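Local coordinates for signal recognition 54 kDa protein (Pyrococcus furiosus, PDB 3DM5), which is a multidomain protein subunit of the signal recognition particle, joining a helical bundle, a P-loop GTPase-type domain and a signal peptide binding domain, at residues Val2-Leu14 / Pro287-Ile299. Numbering follows the deposited sequence.
Sequences VLDNLGKALANTL and PRFVSRLLGLGDI
Leu-293, in the last turn of helix 287-293, lies against helix 5-14 between Leu-3 and Leu-10. Its CG stands anti to the backbone N (chi1 -167°), and this carries the isobutyl fork to the bare backbone of Gly-7: CD1 of Leu-293 sits 3.6 Å from CA of Gly-7. The same methyl touches CB of Leu-3, while CD2 of Leu-293 meets CD1 of Leu-10 at 3.7 Å, the two side chains slanting across one another.

Leu-294 packs further along helix 5-14. Its CD2 meets CB of Leu-10, and its CD1 lies 4.0 Å from CD1 of Leu-14, which also reaches Leu-296. CB of Ala-11 packs on the backbone here, 3.3 Å from O of Leu-294, just where Gly-295 leaves the helical path in a Schellman motif.

At the other end, Leu-3 crosses Phe-289 at about a right angle and sets its CD2 in the plane of the ring, at the CZ edge; Val-2 touches that edge more loosely. Leu-259 of helix 255-263 packs on both Leu-3 and Phe-289, and Leu-83 of helix 71-86 backs Leu-294.

The short helix segments run at 78° to each other, joining helix 5-19 of the helical bundle to helix 286-293 of the GTPase domain. No hydrogen bond links the segments, which implies that this junction rests on apolar fit, with the small residues Gly-7 and Ala-11 consistent with the close approach of the backbones.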
loop_
_atom_site.group_PDB
_atom_site.type_symbol
_atom_site.label_atom_id
_atom_site.label_comp_id
_atom_site.label_asym_id
_atom_site.label_seq_id
_atom_site.Cartn_x
_atom_site.Cartn_y
_atom_site.Cartn_z
ATOM N N VAL A 2 -2.828 14.781 -8.546
ATOM C CA VAL A 2 -4.099 15.012 -9.258
ATOM C C VAL A 2 -4.895 13.748 -9.563
ATOM O O VAL A 2 -4.759 13.140 -10.618
ATOM C CB VAL A 2 -3.969 15.967 -10.488
ATOM C CG1 VAL A 2 -3.168 15.329 -11.609
ATOM C CG2 VAL A 2 -5.347 16.373 -10.973
ATOM N N LEU A 3 -5.727 13.373 -8.595
ATOM C CA LEU A 3 -6.616 12.219 -8.691
ATOM C C LEU A 3 -5.841 10.917 -8.802
ATOM O O LEU A 3 -6.251 9.900 -8.238
ATOM C CB LEU A 3 -7.622 12.396 -9.823
ATOM C CG LEU A 3 -8.885 13.152 -9.408
ATOM C CD1 LEU A 3 -8.563 14.373 -8.565
ATOM C CD2 LEU A 3 -9.694 13.540 -10.632
ATOM N N ASP A 4 -4.736 10.968 -9.547
ATOM C CA ASP A 4 -3.583 10.069 -9.374
ATOM C C ASP A 4 -3.910 8.576 -9.360
ATOM O O ASP A 4 -3.919 7.918 -10.403
ATOM C CB ASP A 4 -2.800 10.457 -8.112
ATOM C CG ASP A 4 -3.698 10.602 -6.873
ATOM O OD1 ASP A 4 -4.054 9.575 -6.248
ATOM O OD2 ASP A 4 -4.042 11.751 -6.519
ATOM N N ASN A 5 -4.151 8.043 -8.169
ATOM C CA ASN A 5 -4.607 6.671 -8.024
ATOM C C ASN A 5 -5.888 6.394 -8.819
ATOM O O ASN A 5 -6.027 5.331 -9.419
ATOM C CB ASN A 5 -4.831 6.357 -6.543
ATOM C CG ASN A 5 -3.533 6.227 -5.768
ATOM O OD1 ASN A 5 -2.467 5.934 -6.336
ATOM N ND2 ASN A 5 -3.615 6.436 -4.454
ATOM N N LEU A 6 -6.819 7.352 -8.817
ATOM C CA LEU A 6 -8.087 7.175 -9.514
ATOM C C LEU A 6 -7.834 7.026 -11.015
ATOM O O LEU A 6 -8.421 6.176 -11.681
ATOM C CB LEU A 6 -9.057 8.326 -9.212
ATOM C CG LEU A 6 -10.453 8.276 -9.848
ATOM C CD1 LEU A 6 -11.223 7.043 -9.456
ATOM C CD2 LEU A 6 -11.263 9.520 -9.501
ATOM N N GLY A 7 -6.929 7.843 -11.532
ATOM C CA GLY A 7 -6.504 7.728 -12.910
ATOM C C GLY A 7 -6.050 6.329 -13.273
ATOM O O GLY A 7 -6.610 5.709 -14.175
ATOM N N LYS A 8 -5.035 5.830 -12.573
ATOM C CA LYS A 8 -4.520 4.490 -12.834
ATOM C C LYS A 8 -5.619 3.458 -12.773
ATOM O O LYS A 8 -5.693 2.592 -13.624
ATOM C CB LYS A 8 -3.440 4.098 -11.832
ATOM C CG LYS A 8 -2.061 4.666 -12.085
ATOM C CD LYS A 8 -1.135 4.290 -10.933
ATOM C CE LYS A 8 -1.584 2.966 -10.307
ATOM N NZ LYS A 8 -0.519 2.273 -9.526
ATOM N N ALA A 9 -6.468 3.538 -11.760
ATOM C CA ALA A 9 -7.516 2.546 -11.601
ATOM C C ALA A 9 -8.544 2.596 -12.740
ATOM O O ALA A 9 -8.992 1.554 -13.244
ATOM C CB ALA A 9 -8.189 2.704 -10.249
ATOM N N LEU A 10 -8.930 3.798 -13.152
ATOM C CA LEU A 10 -9.885 3.894 -14.249
ATOM C C LEU A 10 -9.282 3.384 -15.572
ATOM O O LEU A 10 -9.859 2.542 -16.262
ATOM C CB LEU A 10 -10.438 5.313 -14.356
ATOM C CG LEU A 10 -11.315 5.680 -13.152
ATOM C CD1 LEU A 10 -11.395 7.190 -12.980
ATOM C CD2 LEU A 10 -12.722 5.035 -13.214
ATOM N N ALA A 11 -8.097 3.871 -15.903
ATOM C CA ALA A 11 -7.393 3.417 -17.095
ATOM C C ALA A 11 -7.254 1.890 -17.173
ATOM O O ALA A 11 -7.287 1.313 -18.260
ATOM C CB ALA A 11 -6.032 4.077 -17.160
ATOM N N ASN A 12 -7.093 1.237 -16.025
ATOM C CA ASN A 12 -6.872 -0.205 -16.012
ATOM C C ASN A 12 -8.109 -1.001 -16.380
ATOM O O ASN A 12 -8.019 -2.082 -16.962
ATOM C CB ASN A 12 -6.320 -0.665 -14.665
ATOM C CG ASN A 12 -4.860 -0.301 -14.489
ATOM O OD1 ASN A 12 -4.167 0.040 -15.454
ATOM N ND2 ASN A 12 -4.386 -0.359 -13.254
ATOM N N THR A 13 -9.272 -0.464 -16.049
ATOM C CA THR A 13 -10.508 -1.130 -16.403
ATOM C C THR A 13 -10.662 -1.054 -17.910
ATOM O O THR A 13 -11.205 -1.961 -18.517
ATOM C CB THR A 13 -11.715 -0.487 -15.711
ATOM O OG1 THR A 13 -12.059 0.734 -16.382
ATOM C CG2 THR A 13 -11.392 -0.208 -14.248
ATOM N N LEU A 14 -10.165 0.024 -18.511
ATOM C CA LEU A 14 -10.254 0.201 -19.958
ATOM C C LEU A 14 -9.230 -0.675 -20.678
ATOM O O LEU A 14 -9.532 -1.236 -21.733
ATOM C CB LEU A 14 -10.106 1.679 -20.363
ATOM C CG LEU A 14 -11.286 2.585 -19.996
ATOM C CD1 LEU A 14 -11.187 3.891 -20.723
ATOM C CD2 LEU A 14 -12.613 1.904 -20.313
ATOM N N PRO A 287 -13.845 17.111 -20.973
ATOM C CA PRO A 287 -13.473 16.045 -21.914
ATOM C C PRO A 287 -11.962 15.808 -22.005
ATOM O O PRO A 287 -11.540 14.675 -22.211
ATOM C CB PRO A 287 -14.006 16.561 -23.266
ATOM C CG PRO A 287 -14.913 17.666 -22.943
ATOM C CD PRO A 287 -14.466 18.254 -21.660
ATOM N N ARG A 288 -11.174 16.872 -21.881
ATOM C CA ARG A 288 -9.718 16.796 -21.919
ATOM C C ARG A 288 -9.178 16.222 -20.624
ATOM O O ARG A 288 -8.221 15.451 -20.619
ATOM C CB ARG A 288 -9.131 18.189 -22.085
ATOM C CG ARG A 288 -9.729 18.980 -23.204
ATOM C CD ARG A 288 -8.870 18.906 -24.432
ATOM N NE ARG A 288 -9.663 19.148 -25.627
ATOM C CZ ARG A 288 -9.230 18.929 -26.863
ATOM N NH1 ARG A 288 -8.000 18.470 -27.068
ATOM N NH2 ARG A 288 -10.028 19.172 -27.895
ATOM N N PHE A 289 -9.785 16.631 -19.516
ATOM C CA PHE A 289 -9.382 16.154 -18.206
ATOM C C PHE A 289 -9.678 14.655 -18.084
ATOM O O PHE A 289 -8.805 13.871 -17.731
ATOM C CB PHE A 289 -10.090 16.969 -17.141
ATOM C CG PHE A 289 -9.826 16.519 -15.734
ATOM C CD1 PHE A 289 -8.784 17.070 -15.007
ATOM C CD2 PHE A 289 -10.666 15.588 -15.113
ATOM C CE1 PHE A 289 -8.551 16.680 -13.699
ATOM C CE2 PHE A 289 -10.445 15.201 -13.813
ATOM C CZ PHE A 289 -9.377 15.753 -13.101
ATOM N N VAL A 290 -10.903 14.257 -18.400
ATOM C CA VAL A 290 -11.284 12.854 -18.304
ATOM C C VAL A 290 -10.455 12.011 -19.262
ATOM O O VAL A 290 -10.206 10.833 -19.021
ATOM C CB VAL A 290 -12.771 12.662 -18.612
ATOM C CG1 VAL A 290 -13.069 11.222 -18.960
ATOM C CG2 VAL A 290 -13.577 13.084 -17.434
ATOM N N SER A 291 -10.017 12.624 -20.351
ATOM C CA SER A 291 -9.147 11.951 -21.298
ATOM C C SER A 291 -7.735 11.689 -20.743
ATOM O O SER A 291 -7.205 10.603 -20.947
ATOM C CB SER A 291 -9.093 12.730 -22.618
ATOM O OG SER A 291 -8.288 12.074 -23.576
ATOM N N ARG A 292 -7.120 12.661 -20.060
ATOM C CA ARG A 292 -5.838 12.399 -19.372
ATOM C C ARG A 292 -6.049 11.393 -18.240
ATOM O O ARG A 292 -5.263 10.463 -18.061
ATOM C CB ARG A 292 -5.218 13.665 -18.786
ATOM C CG ARG A 292 -5.425 14.901 -19.609
ATOM C CD ARG A 292 -4.345 15.080 -20.654
ATOM N NE ARG A 292 -3.156 15.723 -20.103
ATOM C CZ ARG A 292 -2.284 16.421 -20.827
ATOM N NH1 ARG A 292 -2.476 16.568 -22.135
ATOM N NH2 ARG A 292 -1.224 16.980 -20.248
ATOM N N LEU A 293 -7.120 11.594 -17.479
ATOM C CA LEU A 293 -7.490 10.677 -16.422
ATOM C C LEU A 293 -7.425 9.233 -16.924
ATOM O O LEU A 293 -6.660 8.436 -16.383
ATOM C CB LEU A 293 -8.880 11.015 -15.860
ATOM C CG LEU A 293 -9.293 10.339 -14.547
ATOM C CD1 LEU A 293 -8.407 10.781 -13.390
ATOM C CD2 LEU A 293 -10.754 10.637 -14.239
ATOM N N LEU A 294 -8.191 8.911 -17.971
ATOM C CA LEU A 294 -8.297 7.526 -18.462
ATOM C C LEU A 294 -7.103 7.015 -19.289
ATOM O O LEU A 294 -7.088 5.872 -19.738
ATOM C CB LEU A 294 -9.577 7.344 -19.264
ATOM C CG LEU A 294 -10.842 7.678 -18.482
ATOM C CD1 LEU A 294 -12.019 7.584 -19.394
ATOM C CD2 LEU A 294 -10.992 6.729 -17.327
ATOM N N GLY A 295 -6.107 7.864 -19.488
ATOM C CA GLY A 295 -4.911 7.460 -20.198
ATOM C C GLY A 295 -5.089 7.330 -21.699
ATOM O O GLY A 295 -4.333 6.612 -22.356
ATOM N N LEU A 296 -6.082 8.038 -22.232
ATOM C CA LEU A 296 -6.421 7.987 -23.646
ATOM C C LEU A 296 -5.454 8.801 -24.470
ATOM O O LEU A 296 -4.908 9.795 -23.992
ATOM C CB LEU A 296 -7.834 8.520 -23.872
ATOM C CG LEU A 296 -8.890 7.717 -23.124
ATOM C CD1 LEU A 296 -10.295 8.230 -23.357
ATOM C CD2 LEU A 296 -8.767 6.281 -23.538
ATOM N N GLY A 297 -5.248 8.365 -25.711
ATOM C CA GLY A 297 -4.457 9.108 -26.674
ATOM C C GLY A 297 -3.000 9.244 -26.293
ATOM O O GLY A 297 -2.330 10.208 -26.680
ATOM N N ASP A 298 -2.503 8.258 -25.554
ATOM C CA ASP A 298 -1.173 8.343 -24.974
ATOM C C ASP A 298 -0.058 8.016 -25.975
ATOM O O ASP A 298 0.691 7.054 -25.801
ATOM C CB ASP A 298 -1.067 7.473 -23.722
ATOM C CG ASP A 298 0.219 7.711 -22.961
ATOM O OD1 ASP A 298 0.881 8.742 -23.204
ATOM O OD2 ASP A 298 0.576 6.863 -22.125
ATOM N N ILE A 299 0.050 8.842 -27.012
ATOM C CA ILE A 299 1.134 8.731 -27.988
ATOM C C ILE A 299 2.507 8.982 -27.362
ATOM O O ILE A 299 3.504 8.386 -27.780
ATOM C CB ILE A 299 0.943 9.710 -29.159
ATOM C CG1 ILE A 299 -0.442 9.534 -29.786
ATOM C CG2 ILE A 299 2.046 9.507 -30.200
ATOM C CD1 ILE A 299 -0.592 8.237 -30.567
#